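Local coordinates for oxygen-independent coproporphyrinogen III oxidase (Escherichia coli, PDB 1OLT), which catalyses the anaerobic, S-adenosylmethionine-dependent oxidative decarboxylation of two propionate groups of coproporphyrinogen III, yielding protoporphyrinogen IX in haem biosynthesis, at residues Y56-F61 / G70-V75; F61-C66 / P148-L153; G113-L118 / I142-D147. All blocks are in the same frame, centred on the assembly; numbering follows the deposited sequence.

Overall arrangement
The three contacts gather round the [4Fe-4S] cluster and two S-adenosylmethionine molecules (SAM, chains C and D) of the radical SAM core. Their centres lie about 13 Å apart for contacts 1 and 2, 10 Å for contacts 1 and 3, and 9 Å for contacts 2 and 3. Phe61 belongs to both contact 1 and contact 2, and its O sits 3.0 Å from Thr114 N of contact 3, a probable hydrogen bond. Another probable one, Ile74 O to Cys62 N at 2.9 Å, joins contacts 1 and 2. Contact 2 supplies two cluster cysteines, contact 3 holds the methionine end of the chain C SAM, and contact 1 reaches both SAM molecules.

Contact 1: residues Y56-F61 / G70-V75; sequences YVHIPF and GCNKIV. With SAM (S-adenosylmethionine), chain D; SAM (S-adenosylmethionine), chain C.
A first torsion of -158°, with CG of His58 anti to the main-chain nitrogen, carries the imidazole toward residues 70-75, where NE2 donates to Asn72 O at 2.8 Å. The bond is fairly straight, 160° at the hydrogen, and the acceptor lies near the ring plane, yet the donor stands 31° off the carbonyl plane of Asn72. The second ring nitrogen, ND1, is hydrogen-bonded to Tyr56 OH at 2.6 Å, so both nitrogens are engaged and the ring is unlikely to rotate. Tyr56 in turn presents one face to adenine: C5 of the chain D SAM lies 3.5 Å above the centre of its ring. Further along, strand 53-62, first of the parallel strands of the partial (beta/alpha) barrel of the radical SAM core, gains a short neighbour, strand 74-75, which follows the loop of cluster cysteines. Here Ile74 N donates to Pro60 O at 2.9 Å, and Phe61 CA approaches Ile74 O at 3.2 Å in a CA-H...O contact, evidence of a parallel bridge between Phe61 and Ile74. Their side chains share a sheet face and run side by side, with Phe61 CD1 4.1 Å from Ile74 CB. Pro60 widens this apolar patch, its CB being 4.1 Å from Ile74 CD1. Just after the last cluster cysteine, Gly70 N donates to adenine N7 of the chain C SAM at 3.1 Å.

Contact 2: residues F61-C66 / P148-L153; sequences FCHKLC and PREIEL. With SF4 (iron/sulfur cluster), chain B.
His63 is where the chain, walked from Phe61, first meets residues 148-153; one step earlier Cys62 has bound the cluster, its SG 2.3 Å from the iron FE1. The imidazole of His63 lies almost flat against the carboxylate of Glu150, the two planes 15° apart and the side chains running antiparallel. Glu150 OE1 stands 3.6 Å above the ring plane of His63, off-centre over the ring, and the same oxygen forms a salt bridge with Arg77. At the ring edge a water lies in plane, 3.0 Å from His63 NE2, and donates to Glu150 O at 2.7 Å. With an alanine here, the Glu150 carboxylate would probably lose the ring it lies against, and the water on Glu150 O its bond to the imidazole.

Lys64 comes next, crossing the side chains of Arg149 and Glu150 nearly perpendicularly. Its NZ is 4.5 Å from Glu150 OE2, too far for a salt bridge, and a water spans the pair; a second water accepts from both Lys64 NZ and Arg149 NH1. Lys64 also touches a crystal neighbour, which may influence its pose. Beyond Leu65, Cys66 SG binds the iron FE4 at 2.5 Å. Arg149, kinked about its CG-CD bond (-69°), brings NH2 to 3.5 Å from Cys66 SG and 3.6 Å from the cluster sulfide S2, while its NE is held by a salt bridge to Asp147. This positive group probably offsets some negative charge on the cluster and its thiolates. Cys62 and Cys66, completed by Cys69, form the CX3CX2C cluster-binding motif of radical SAM enzymes.

Contact 3: residues G113-L118 / I142-D147; sequences GTPTYL and ISIEVD. With SAM (S-adenosylmethionine), chain C; SF4 (iron/sulfur cluster), chain B; SAM (S-adenosylmethionine), chain D.
Pro115 and Ile144 make the densest part of this buried contact: Pro115 CB is 3.5 Å from Ile144 CG1, closer than ordinary van der Waals spacing, and Pro115 CD rests 3.4 Å from Glu145 O. Thr116 continues the apolar layer with its methyl, CG2, at 4.0 Å from Ile144 CD1. OG1 of Thr116 sits between the backbone N and the carbonyl carbon (chi1 52°), which turns it to the strand end, where Asp147 N donates to it weakly at 3.5 Å.

The side toward Asp147 is looser and relies on water. One water is hydrogen-bonded to Thr114 OG1 and donates to Asp147 OD2 at 2.9 Å, OD1 being engaged by Arg149; a second, near Thr116 OG1, donates to Asp147 O. The carboxylate of Glu145 reaches the ligand pocket, where OE2 accepts from O3' of the chain D SAM at 2.6 Å and is also hydrogen-bonded to His109.

Gly113 O lies 2.9 Å from the amino N of the chain C SAM, which chelates the iron FE3 through that N and a carboxylate O, FE3-O being 2.2 Å. The run of glycines from Gly111 to Gly113 at the end of strand 105-112, with Gly113 O facing the amino group, corresponds to the GGE motif of radical SAM enzymes.

Contact 1: residues Y56-F61 / G70-V75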
# COMPACT_ATOMS: atom_id res chain seq x y z
N TYR A 56 -6.22 -0.97 10.34
CA TYR A 56 -5.88 -1.95 9.30
C TYR A 56 -6.12 -3.36 9.88
O TYR A 56 -5.67 -3.63 10.97
CB TYR A 56 -4.41 -1.82 8.85
CG TYR A 56 -4.07 -2.89 7.89
CD1 TYR A 56 -4.46 -2.80 6.57
CD2 TYR A 56 -3.41 -4.06 8.30
CE1 TYR A 56 -4.21 -3.90 5.67
CE2 TYR A 56 -3.12 -5.11 7.40
CZ TYR A 56 -3.53 -5.02 6.11
OH TYR A 56 -3.33 -6.06 5.24
N VAL A 57 -6.83 -4.23 9.14
CA VAL A 57 -6.96 -5.62 9.51
C VAL A 57 -6.41 -6.52 8.37
O VAL A 57 -6.78 -6.35 7.18
CB VAL A 57 -8.42 -6.02 9.80
CG1 VAL A 57 -8.46 -7.49 10.24
CG2 VAL A 57 -9.07 -5.11 10.84
N HIS A 58 -5.47 -7.41 8.71
CA HIS A 58 -4.88 -8.33 7.77
C HIS A 58 -5.75 -9.61 7.78
O HIS A 58 -6.02 -10.16 8.82
CB HIS A 58 -3.49 -8.73 8.14
CG HIS A 58 -2.71 -9.23 6.96
ND1 HIS A 58 -2.29 -8.38 5.96
CD2 HIS A 58 -2.28 -10.47 6.63
CE1 HIS A 58 -1.61 -9.09 5.07
NE2 HIS A 58 -1.59 -10.36 5.45
N ILE A 59 -6.20 -10.01 6.62
CA ILE A 59 -6.93 -11.25 6.44
C ILE A 59 -6.06 -12.11 5.52
O ILE A 59 -5.92 -11.80 4.32
CB ILE A 59 -8.33 -11.02 5.79
CG1 ILE A 59 -9.26 -10.07 6.54
CG2 ILE A 59 -9.05 -12.37 5.64
CD1 ILE A 59 -9.56 -10.48 7.92
N PRO A 60 -5.38 -13.13 6.05
CA PRO A 60 -4.34 -13.74 5.24
C PRO A 60 -4.76 -14.78 4.22
O PRO A 60 -3.97 -15.07 3.32
CB PRO A 60 -3.43 -14.39 6.29
CG PRO A 60 -4.40 -14.81 7.44
CD PRO A 60 -5.39 -13.68 7.43
N PHE A 61 -5.98 -15.29 4.28
CA PHE A 61 -6.34 -16.45 3.54
C PHE A 61 -6.64 -16.16 2.06
O PHE A 61 -7.28 -15.16 1.73
CB PHE A 61 -7.53 -17.17 4.26
CG PHE A 61 -7.25 -17.50 5.67
CD1 PHE A 61 -6.32 -18.42 6.00
CD2 PHE A 61 -7.91 -16.82 6.69
CE1 PHE A 61 -6.02 -18.68 7.35
CE2 PHE A 61 -7.62 -17.08 8.00
CZ PHE A 61 -6.73 -18.02 8.31
N GLY A 70 3.95 -12.22 -3.60
CA GLY A 70 4.90 -11.95 -2.56
C GLY A 70 4.25 -11.46 -1.27
O GLY A 70 4.93 -11.07 -0.35
N CYS A 71 2.92 -11.52 -1.16
CA CYS A 71 2.20 -10.96 0.01
C CYS A 71 2.32 -11.91 1.23
O CYS A 71 2.66 -13.09 1.05
CB CYS A 71 0.72 -10.71 -0.33
SG CYS A 71 0.42 -9.79 -1.86
N ASN A 72 2.03 -11.41 2.44
CA ASN A 72 1.85 -12.27 3.59
C ASN A 72 0.42 -12.88 3.45
O ASN A 72 -0.60 -12.21 3.59
CB ASN A 72 2.05 -11.53 4.91
CG ASN A 72 1.85 -12.47 6.14
OD1 ASN A 72 0.68 -12.93 6.47
ND2 ASN A 72 2.95 -12.78 6.82
N LYS A 73 0.38 -14.16 3.11
CA LYS A 73 -0.88 -14.82 2.78
C LYS A 73 -0.73 -16.33 3.02
O LYS A 73 0.38 -16.84 3.06
CB LYS A 73 -1.27 -14.54 1.33
CG LYS A 73 -0.26 -15.06 0.26
CD LYS A 73 -0.49 -16.48 -0.22
CE LYS A 73 0.33 -16.82 -1.46
NZ LYS A 73 1.77 -16.93 -1.12
N ILE A 74 -1.88 -17.01 3.19
CA ILE A 74 -1.97 -18.45 3.44
C ILE A 74 -3.03 -19.01 2.51
O ILE A 74 -4.19 -18.67 2.65
CB ILE A 74 -2.42 -18.71 4.91
CG1 ILE A 74 -1.33 -18.13 5.91
CG2 ILE A 74 -2.66 -20.25 5.15
CD1 ILE A 74 -1.83 -17.99 7.35
N VAL A 75 -2.65 -19.87 1.58
CA VAL A 75 -3.55 -20.46 0.66
C VAL A 75 -4.12 -21.71 1.35
O VAL A 75 -3.38 -22.53 1.81
CB VAL A 75 -2.81 -20.92 -0.63
CG1 VAL A 75 -3.76 -21.74 -1.52
CG2 VAL A 75 -2.29 -19.74 -1.40
N SAM D . 3.11 -5.10 -0.91
CA SAM D . 2.83 -5.27 -2.35
C SAM D . 4.12 -5.31 -3.19
O SAM D . 4.44 -6.27 -3.92
OXT SAM D . 4.96 -4.39 -3.18
CB SAM D . 1.86 -4.17 -2.84
CG SAM D . 0.41 -4.22 -2.26
SD SAM D . 0.03 -2.92 -1.04
CE SAM D . -0.84 -1.68 -2.06
C5' SAM D . -1.36 -3.45 0.04
C4' SAM D . -1.00 -4.67 0.87
O4' SAM D . 0.01 -4.26 1.77
C3' SAM D . -2.13 -5.21 1.74
O3' SAM D . -3.07 -5.96 0.99
C2' SAM D . -1.33 -5.94 2.78
O2' SAM D . -0.83 -7.14 2.24
C1' SAM D . -0.16 -4.97 3.02
N9 SAM D . -0.44 -4.01 4.06
C8 SAM D . -1.10 -2.84 3.95
N7 SAM D . -1.16 -2.24 5.20
C5 SAM D . -0.55 -3.01 6.06
C6 SAM D . -0.33 -2.91 7.40
N6 SAM D . -0.70 -1.86 8.13
N1 SAM D . 0.33 -3.92 8.00
C2 SAM D . 0.75 -4.99 7.31
N3 SAM D . 0.52 -5.12 5.99
C4 SAM D . -0.11 -4.13 5.38
N SAM C . -5.93 -11.10 -2.79
CA SAM C . -6.57 -10.18 -3.71
C SAM C . -6.23 -10.42 -5.19
O SAM C . -5.18 -11.09 -5.47
OXT SAM C . -7.04 -10.00 -5.98
CB SAM C . -6.09 -8.77 -3.32
CG SAM C . -4.82 -8.18 -3.86
SD SAM C . -3.31 -8.89 -3.25
CE SAM C . -3.44 -8.79 -1.46
C5' SAM C . -2.16 -7.41 -3.33
C4' SAM C . -1.42 -7.08 -4.67
O4' SAM C . -0.01 -7.25 -4.62
C3' SAM C . -1.83 -7.97 -5.82
O3' SAM C . -3.13 -7.69 -6.34
C2' SAM C . -0.66 -7.82 -6.81
O2' SAM C . -0.95 -6.80 -7.78
C1' SAM C . 0.48 -7.35 -5.94
N9 SAM C . 1.61 -8.25 -5.92
C8 SAM C . 1.64 -9.44 -5.23
N7 SAM C . 2.83 -10.00 -5.40
C5 SAM C . 3.58 -9.16 -6.19
C6 SAM C . 4.89 -9.23 -6.68
N6 SAM C . 5.72 -10.24 -6.41
N1 SAM C . 5.34 -8.20 -7.46
C2 SAM C . 4.49 -7.12 -7.76
N3 SAM C . 3.23 -7.05 -7.27
C4 SAM C . 2.79 -8.07 -6.51

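Contact 2: residues F61-C66 / P148-L153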
# COMPACT_ATOMS: atom_id res chain seq x y z
N PHE A 61 -5.98 -15.29 4.28
CA PHE A 61 -6.34 -16.45 3.54
C PHE A 61 -6.64 -16.16 2.06
O PHE A 61 -7.28 -15.16 1.73
CB PHE A 61 -7.53 -17.17 4.26
CG PHE A 61 -7.25 -17.50 5.67
CD1 PHE A 61 -6.32 -18.42 6.00
CD2 PHE A 61 -7.91 -16.82 6.69
CE1 PHE A 61 -6.02 -18.68 7.35
CE2 PHE A 61 -7.62 -17.08 8.00
CZ PHE A 61 -6.73 -18.02 8.31
N CYS A 62 -6.19 -17.08 1.20
CA CYS A 62 -6.54 -17.08 -0.21
C CYS A 62 -7.03 -18.47 -0.64
O CYS A 62 -6.62 -19.48 -0.09
CB CYS A 62 -5.35 -16.65 -1.06
SG CYS A 62 -4.65 -15.06 -0.64
N HIS A 63 -7.87 -18.51 -1.67
CA HIS A 63 -8.42 -19.78 -2.19
C HIS A 63 -7.36 -20.62 -2.93
O HIS A 63 -7.37 -21.84 -2.86
CB HIS A 63 -9.60 -19.50 -3.14
CG HIS A 63 -10.76 -18.87 -2.46
ND1 HIS A 63 -11.34 -19.39 -1.33
CD2 HIS A 63 -11.53 -17.82 -2.81
CE1 HIS A 63 -12.36 -18.64 -0.95
NE2 HIS A 63 -12.49 -17.67 -1.83
N LYS A 64 -6.44 -19.92 -3.62
CA LYS A 64 -5.59 -20.54 -4.63
C LYS A 64 -4.19 -19.85 -4.74
O LYS A 64 -4.09 -18.64 -4.47
CB LYS A 64 -6.34 -20.47 -5.97
CG LYS A 64 -5.76 -21.41 -7.02
CD LYS A 64 -6.46 -21.35 -8.42
CE LYS A 64 -7.99 -21.76 -8.38
NZ LYS A 64 -8.57 -21.65 -9.82
N LEU A 65 -3.17 -20.57 -5.09
CA LEU A 65 -1.79 -20.05 -5.04
C LEU A 65 -1.40 -19.33 -6.34
O LEU A 65 -1.16 -19.94 -7.32
CB LEU A 65 -0.80 -21.17 -4.79
CG LEU A 65 0.68 -20.84 -4.74
CD1 LEU A 65 0.95 -19.87 -3.59
CD2 LEU A 65 1.42 -22.09 -4.58
N CYS A 66 -1.40 -17.98 -6.32
CA CYS A 66 -0.88 -17.22 -7.41
C CYS A 66 0.64 -17.36 -7.35
O CYS A 66 1.24 -17.01 -6.33
CB CYS A 66 -1.25 -15.74 -7.27
SG CYS A 66 -3.06 -15.40 -7.22
N PRO A 148 -11.37 -11.25 -7.74
CA PRO A 148 -12.58 -11.44 -8.56
C PRO A 148 -12.74 -12.92 -9.07
O PRO A 148 -12.92 -13.18 -10.31
CB PRO A 148 -12.32 -10.53 -9.73
CG PRO A 148 -10.76 -10.71 -9.93
CD PRO A 148 -10.25 -10.71 -8.51
N ARG A 149 -12.57 -13.86 -8.16
CA ARG A 149 -12.72 -15.30 -8.40
C ARG A 149 -13.45 -15.87 -7.19
O ARG A 149 -13.33 -15.33 -6.10
CB ARG A 149 -11.38 -15.98 -8.51
CG ARG A 149 -10.64 -15.64 -9.74
CD ARG A 149 -9.23 -16.24 -9.75
NE ARG A 149 -8.37 -15.59 -8.74
CZ ARG A 149 -7.25 -16.08 -8.28
NH1 ARG A 149 -6.76 -17.22 -8.76
NH2 ARG A 149 -6.56 -15.40 -7.36
N GLU A 150 -14.23 -16.90 -7.42
CA GLU A 150 -14.97 -17.61 -6.34
C GLU A 150 -15.74 -16.63 -5.43
O GLU A 150 -15.67 -16.63 -4.17
CB GLU A 150 -14.01 -18.52 -5.60
CG GLU A 150 -13.40 -19.57 -6.54
CD GLU A 150 -12.47 -20.57 -5.81
OE1 GLU A 150 -12.79 -20.91 -4.68
OE2 GLU A 150 -11.39 -20.96 -6.35
N ILE A 151 -16.44 -15.72 -6.07
CA ILE A 151 -17.20 -14.73 -5.33
C ILE A 151 -18.46 -14.45 -6.14
O ILE A 151 -18.41 -14.45 -7.33
CB ILE A 151 -16.34 -13.44 -5.06
CG1 ILE A 151 -17.00 -12.52 -4.06
CG2 ILE A 151 -16.01 -12.64 -6.31
CD1 ILE A 151 -16.15 -11.30 -3.77
N GLU A 152 -19.56 -14.18 -5.46
CA GLU A 152 -20.81 -13.84 -6.14
C GLU A 152 -20.95 -12.30 -6.13
O GLU A 152 -20.46 -11.62 -5.22
CB GLU A 152 -22.00 -14.50 -5.42
CG GLU A 152 -22.07 -16.00 -5.63
CD GLU A 152 -21.79 -16.40 -7.05
OE1 GLU A 152 -22.58 -16.01 -7.93
OE2 GLU A 152 -20.74 -17.07 -7.30
N LEU A 153 -21.58 -11.77 -7.15
CA LEU A 153 -21.81 -10.32 -7.23
C LEU A 153 -22.51 -9.75 -5.98
O LEU A 153 -22.21 -8.64 -5.57
CB LEU A 153 -22.67 -9.97 -8.44
CG LEU A 153 -22.06 -10.08 -9.84
CD1 LEU A 153 -23.16 -9.71 -10.90
CD2 LEU A 153 -20.95 -9.20 -10.02
FE1 SF4 B . -3.75 -14.34 -2.65
FE2 SF4 B . -1.60 -13.08 -3.56
FE3 SF4 B . -3.98 -12.24 -3.96
FE4 SF4 B . -3.19 -14.19 -5.06
S1 SF4 B . -2.29 -12.12 -5.46
S2 SF4 B . -5.26 -14.10 -4.28
S3 SF4 B . -2.09 -15.25 -3.61
S4 SF4 B . -2.93 -12.38 -2.07
O HOH W 1 -14.41 -15.37 -2.20
O HOH W 2 -7.55 -19.15 -10.91
O HOH W 3 -11.38 -21.76 -8.99

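Contact 3: residues G113-L118 / I142-D147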
# COMPACT_ATOMS: atom_id res chain seq x y z
N GLY A 113 -3.28 -11.17 1.28
CA GLY A 113 -4.34 -12.09 1.45
C GLY A 113 -5.56 -11.62 0.75
O GLY A 113 -5.54 -10.62 0.05
N THR A 114 -6.67 -12.34 0.96
CA THR A 114 -7.90 -12.06 0.31
C THR A 114 -9.00 -11.80 1.33
O THR A 114 -9.61 -12.75 1.87
CB THR A 114 -8.30 -13.24 -0.57
OG1 THR A 114 -7.34 -13.53 -1.57
CG2 THR A 114 -9.55 -12.85 -1.37
N PRO A 115 -9.28 -10.53 1.64
CA PRO A 115 -10.37 -10.22 2.57
C PRO A 115 -11.71 -10.86 2.24
O PRO A 115 -12.39 -11.24 3.20
CB PRO A 115 -10.46 -8.69 2.53
CG PRO A 115 -9.01 -8.28 2.25
CD PRO A 115 -8.50 -9.33 1.31
N THR A 116 -12.04 -10.97 0.96
CA THR A 116 -13.25 -11.61 0.51
C THR A 116 -13.26 -13.14 0.52
O THR A 116 -14.23 -13.76 0.06
CB THR A 116 -13.73 -11.04 -0.84
OG1 THR A 116 -12.70 -11.07 -1.85
CG2 THR A 116 -14.10 -9.64 -0.66
N TYR A 117 -12.19 -13.72 1.06
CA TYR A 117 -12.23 -15.10 1.50
C TYR A 117 -13.31 -15.29 2.58
O TYR A 117 -13.93 -16.38 2.69
CB TYR A 117 -10.88 -15.48 2.08
CG TYR A 117 -10.71 -16.97 2.37
CD1 TYR A 117 -11.19 -17.56 3.58
CD2 TYR A 117 -10.03 -17.80 1.47
CE1 TYR A 117 -11.00 -18.95 3.83
CE2 TYR A 117 -9.85 -19.16 1.70
CZ TYR A 117 -10.34 -19.73 2.89
OH TYR A 117 -10.13 -21.07 3.10
N LEU A 118 -13.47 -14.24 3.42
CA LEU A 118 -14.54 -14.22 4.40
C LEU A 118 -15.91 -14.25 3.72
O LEU A 118 -16.22 -13.41 2.87
CB LEU A 118 -14.43 -13.04 5.31
CG LEU A 118 -13.11 -12.80 6.05
CD1 LEU A 118 -13.28 -11.61 6.94
CD2 LEU A 118 -12.71 -13.97 6.86
N ILE A 142 -13.96 3.37 4.36
CA ILE A 142 -13.99 1.92 4.72
C ILE A 142 -13.76 1.08 3.44
O ILE A 142 -14.60 1.06 2.52
CB ILE A 142 -15.35 1.59 5.40
CG1 ILE A 142 -15.50 2.41 6.68
CG2 ILE A 142 -15.45 0.12 5.74
CD1 ILE A 142 -16.82 2.28 7.30
N SER A 143 -12.58 0.49 3.33
CA SER A 143 -12.11 -0.12 2.11
C SER A 143 -11.69 -1.58 2.29
O SER A 143 -11.36 -2.03 3.39
CB SER A 143 -10.92 0.64 1.50
OG SER A 143 -9.87 0.82 2.40
N ILE A 144 -11.70 -2.29 1.19
CA ILE A 144 -11.40 -3.70 1.21
C ILE A 144 -10.83 -4.08 -0.16
O ILE A 144 -11.18 -3.48 -1.20
CB ILE A 144 -12.69 -4.51 1.48
CG1 ILE A 144 -12.45 -6.02 1.62
CG2 ILE A 144 -13.74 -4.27 0.39
CD1 ILE A 144 -13.63 -6.81 2.09
N GLU A 145 -9.96 -5.08 -0.15
CA GLU A 145 -9.44 -5.71 -1.36
C GLU A 145 -10.17 -6.97 -1.72
O GLU A 145 -10.56 -7.74 -0.85
CB GLU A 145 -7.95 -5.98 -1.17
CG GLU A 145 -7.20 -4.73 -0.68
CD GLU A 145 -5.72 -4.85 -0.68
OE1 GLU A 145 -5.17 -5.30 -1.74
OE2 GLU A 145 -5.10 -4.47 0.38
N VAL A 146 -10.34 -7.19 -3.02
CA VAL A 146 -11.27 -8.20 -3.52
C VAL A 146 -10.58 -8.99 -4.61
O VAL A 146 -10.07 -8.41 -5.55
CB VAL A 146 -12.54 -7.53 -4.15
CG1 VAL A 146 -13.47 -8.61 -4.69
CG2 VAL A 146 -13.27 -6.71 -3.11
N ASP A 147 -10.58 -10.30 -4.49
CA ASP A 147 -10.14 -11.19 -5.58
C ASP A 147 -11.39 -11.52 -6.44
O ASP A 147 -12.39 -12.03 -5.91
CB ASP A 147 -9.61 -12.46 -4.91
CG ASP A 147 -9.24 -13.57 -5.89
OD1 ASP A 147 -8.98 -13.31 -7.09
OD2 ASP A 147 -9.13 -14.76 -5.48
N SAM C . -5.93 -11.10 -2.79
CA SAM C . -6.57 -10.18 -3.71
C SAM C . -6.23 -10.42 -5.19
O SAM C . -5.18 -11.09 -5.47
OXT SAM C . -7.04 -10.00 -5.98
CB SAM C . -6.09 -8.77 -3.32
CG SAM C . -4.82 -8.18 -3.86
SD SAM C . -3.31 -8.89 -3.25
CE SAM C . -3.44 -8.79 -1.46
C5' SAM C . -2.16 -7.41 -3.33
C4' SAM C . -1.42 -7.08 -4.67
O4' SAM C . -0.01 -7.25 -4.62
C3' SAM C . -1.83 -7.97 -5.82
O3' SAM C . -3.13 -7.69 -6.34
C2' SAM C . -0.66 -7.82 -6.81
O2' SAM C . -0.95 -6.80 -7.78
C1' SAM C . 0.48 -7.35 -5.94
N9 SAM C . 1.61 -8.25 -5.92
C8 SAM C . 1.64 -9.44 -5.23
N7 SAM C . 2.83 -10.00 -5.40
C5 SAM C . 3.58 -9.16 -6.19
C6 SAM C . 4.89 -9.23 -6.68
N6 SAM C . 5.72 -10.24 -6.41
N1 SAM C . 5.34 -8.20 -7.46
C2 SAM C . 4.49 -7.12 -7.76
N3 SAM C . 3.23 -7.05 -7.27
C4 SAM C . 2.79 -8.07 -6.51
FE1 SF4 B . -3.75 -14.34 -2.65
FE2 SF4 B . -1.60 -13.08 -3.56
FE3 SF4 B . -3.98 -12.24 -3.96
FE4 SF4 B . -3.19 -14.19 -5.06
S1 SF4 B . -2.29 -12.12 -5.46
S2 SF4 B . -5.26 -14.10 -4.28
S3 SF4 B . -2.09 -15.25 -3.61
S4 SF4 B . -2.93 -12.38 -2.07
N SAM D . 3.11 -5.10 -0.91
CA SAM D . 2.83 -5.27 -2.35
C SAM D . 4.12 -5.31 -3.19
O SAM D . 4.44 -6.27 -3.92
OXT SAM D . 4.96 -4.39 -3.18
CB SAM D . 1.86 -4.17 -2.84
CG SAM D . 0.41 -4.22 -2.26
SD SAM D . 0.03 -2.92 -1.04
CE SAM D . -0.84 -1.68 -2.06
C5' SAM D . -1.36 -3.45 0.04
C4' SAM D . -1.00 -4.67 0.87
O4' SAM D . 0.01 -4.26 1.77
C3' SAM D . -2.13 -5.21 1.74
O3' SAM D . -3.07 -5.96 0.99
C2' SAM D . -1.33 -5.94 2.78
O2' SAM D . -0.83 -7.14 2.24
C1' SAM D . -0.16 -4.97 3.02
N9 SAM D . -0.44 -4.01 4.06
C8 SAM D . -1.10 -2.84 3.95
N7 SAM D . -1.16 -2.24 5.20
C5 SAM D . -0.55 -3.01 6.06
C6 SAM D . -0.33 -2.91 7.40
N6 SAM D . -0.70 -1.86 8.13
N1 SAM D . 0.33 -3.92 8.00
C2 SAM D . 0.75 -4.99 7.31
N3 SAM D . 0.52 -5.12 5.99
C4 SAM D . -0.11 -4.13 5.38
O HOH W 4 -8.28 -15.80 -2.96
O HOH W 5 -12.81 -13.07 -3.35